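Local coordinates for vacuolar protein sorting-associated protein 29 (PDB 5XCJ), which binds metal ions through a metallophosphatase fold and probably serves in retromer-mediated protein transport, at residues 104-108 with 109-113. The protein carries 1 engineered substitution. Numbering follows the deposited sequence.
Sequences RQLDV and DILIT
The first torsions of Leu-106 and Leu-111 carry their CD1 methyls to the same spot. In Leu-106, CG lies anti to the carbonyl carbon (chi1 -63°); the bond to CB points to the strand and CD1 makes the touch. In Leu-111, CG stands anti to the backbone N (chi1 -178°), which brings its end back toward the helix. The two side chains cross at about a right angle, and the methyls CD1 of Leu-106 and CD1 of Leu-111 touch at 3.7 Å. Leu-111 also packs on Leu-99 and Gln-103 of the same helix, 96-106.

Between helix and strand, Asp-107 takes a positive phi (56°) and ends the helical path. Its N keeps a weak bond to Arg-104 O. Val-108 CG2, set between its own backbone N and carbonyl carbon, comes within 3.2 Å of Ile-110 O, a close approach of a methyl to a carbonyl oxygen. The Val-108 carbonyl is taken by the side-chain amide of Gln-103.

Asp-109 OD2 accepts a hydrogen bond from the backbone N of Lys-81. Asp-109 OD1 is 6.1 Å from Asp-107 OD1, so these oxygens do not touch.

This is the helix-to-strand turn of the beta-alpha-beta unit 80-85, 96-106, 110-112. Strand 110-112 leads toward His-115, a zinc ligand in another structure of this protein; no zinc is bound here. One leucine pair joins helix end to strand, Gln-103 ties the turn to its own helix, and Asp-109, Ile-110 and Leu-111 bond to flanking strands 80-85 and 127-131. Lys-81 NZ, in a long, weak ion pair with Asp-107 OD2, may offset part of any repulsion between the acids.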
loop_
_atom_site.group_PDB
_atom_site.type_symbol
_atom_site.label_atom_id
_atom_site.label_comp_id
_atom_site.label_asym_id
_atom_site.label_seq_id
_atom_site.Cartn_x
_atom_site.Cartn_y
_atom_site.Cartn_z
ATOM N N ARG A 104 -16.695 0.506 -6.071
ATOM C CA ARG A 104 -18.007 -0.044 -6.362
ATOM C C ARG A 104 -17.903 -1.221 -7.329
ATOM O O ARG A 104 -18.640 -2.189 -7.214
ATOM C CB ARG A 104 -18.960 1.031 -6.865
ATOM C CG ARG A 104 -19.552 1.867 -5.747
ATOM C CD ARG A 104 -20.713 2.697 -6.246
ATOM N NE ARG A 104 -20.371 3.422 -7.463
ATOM C CZ ARG A 104 -19.733 4.583 -7.483
ATOM N NH1 ARG A 104 -19.357 5.152 -6.354
ATOM N NH2 ARG A 104 -19.471 5.175 -8.635
ATOM N N GLN A 105 -16.990 -1.105 -8.289
ATOM C CA GLN A 105 -16.769 -2.151 -9.280
ATOM C C GLN A 105 -16.280 -3.432 -8.626
ATOM O O GLN A 105 -16.747 -4.518 -8.935
ATOM C CB GLN A 105 -15.740 -1.683 -10.311
ATOM C CG GLN A 105 -16.207 -0.531 -11.181
ATOM C CD GLN A 105 -17.446 -0.871 -11.983
ATOM O OE1 GLN A 105 -17.596 -1.989 -12.474
ATOM N NE2 GLN A 105 -18.343 0.100 -12.126
ATOM N N LEU A 106 -15.296 -3.292 -7.748
ATOM C CA LEU A 106 -14.740 -4.409 -6.992
ATOM C C LEU A 106 -15.685 -4.897 -5.894
ATOM O O LEU A 106 -15.538 -6.011 -5.406
ATOM C CB LEU A 106 -13.392 -4.032 -6.375
ATOM C CG LEU A 106 -12.247 -3.688 -7.324
ATOM C CD1 LEU A 106 -10.945 -3.521 -6.556
ATOM C CD2 LEU A 106 -12.108 -4.753 -8.393
ATOM N N ASP A 107 -16.651 -4.054 -5.536
ATOM C CA ASP A 107 -17.593 -4.350 -4.459
ATOM C C ASP A 107 -16.886 -4.660 -3.140
ATOM O O ASP A 107 -17.140 -5.677 -2.509
ATOM C CB ASP A 107 -18.546 -5.479 -4.829
ATOM C CG ASP A 107 -19.603 -5.697 -3.774
ATOM O OD1 ASP A 107 -19.939 -4.722 -3.081
ATOM O OD2 ASP A 107 -20.083 -6.833 -3.628
ATOM N N VAL A 108 -16.015 -3.752 -2.723
ATOM C CA VAL A 108 -15.243 -3.934 -1.508
ATOM C C VAL A 108 -15.389 -2.766 -0.552
ATOM O O VAL A 108 -15.681 -1.651 -0.959
ATOM C CB VAL A 108 -13.744 -4.078 -1.832
ATOM C CG1 VAL A 108 -13.491 -5.323 -2.664
ATOM C CG2 VAL A 108 -13.250 -2.845 -2.561
ATOM N N ASP A 109 -15.284 -3.068 0.733
ATOM C CA ASP A 109 -15.326 -2.069 1.793
ATOM C C ASP A 109 -14.098 -1.154 1.800
ATOM O O ASP A 109 -14.181 0.024 2.122
ATOM C CB ASP A 109 -15.521 -2.732 3.150
ATOM C CG ASP A 109 -16.620 -3.762 3.133
ATOM O OD1 ASP A 109 -17.631 -3.538 2.444
ATOM O OD2 ASP A 109 -16.469 -4.795 3.800
ATOM N N ILE A 110 -12.948 -1.741 1.484
ATOM C CA ILE A 110 -11.689 -1.022 1.463
ATOM C C ILE A 110 -10.989 -1.116 0.108
ATOM O O ILE A 110 -10.864 -2.194 -0.455
ATOM C CB ILE A 110 -10.726 -1.568 2.536
ATOM C CG1 ILE A 110 -11.340 -1.467 3.932
ATOM C CG2 ILE A 110 -9.395 -0.838 2.492
ATOM C CD1 ILE A 110 -10.445 -2.002 5.028
ATOM N N LEU A 111 -10.550 0.022 -0.414
ATOM C CA LEU A 111 -9.821 0.030 -1.674
ATOM C C LEU A 111 -8.411 0.559 -1.452
ATOM O O LEU A 111 -8.218 1.688 -1.018
ATOM C CB LEU A 111 -10.540 0.870 -2.733
ATOM C CG LEU A 111 -9.863 0.892 -4.104
ATOM C CD1 LEU A 111 -9.923 -0.477 -4.750
ATOM C CD2 LEU A 111 -10.484 1.944 -5.010
ATOM N N ILE A 112 -7.427 -0.266 -1.779
ATOM C CA ILE A 112 -6.034 0.098 -1.622
ATOM C C ILE A 112 -5.409 0.316 -2.992
ATOM O O ILE A 112 -5.495 -0.538 -3.864
ATOM C CB ILE A 112 -5.241 -0.986 -0.871
ATOM C CG1 ILE A 112 -5.869 -1.255 0.500
ATOM C CG2 ILE A 112 -3.787 -0.586 -0.737
ATOM C CD1 ILE A 112 -5.133 -2.276 1.333
ATOM N N THR A 113 -4.803 1.485 -3.161
ATOM C CA THR A 113 -4.139 1.877 -4.398
ATOM C C THR A 113 -2.848 2.653 -4.108
ATOM O O THR A 113 -2.677 3.191 -3.028
ATOM C CB THR A 113 -5.054 2.743 -5.294
ATOM O OG1 THR A 113 -5.487 3.904 -4.576
ATOM C CG2 THR A 113 -6.262 1.955 -5.755
#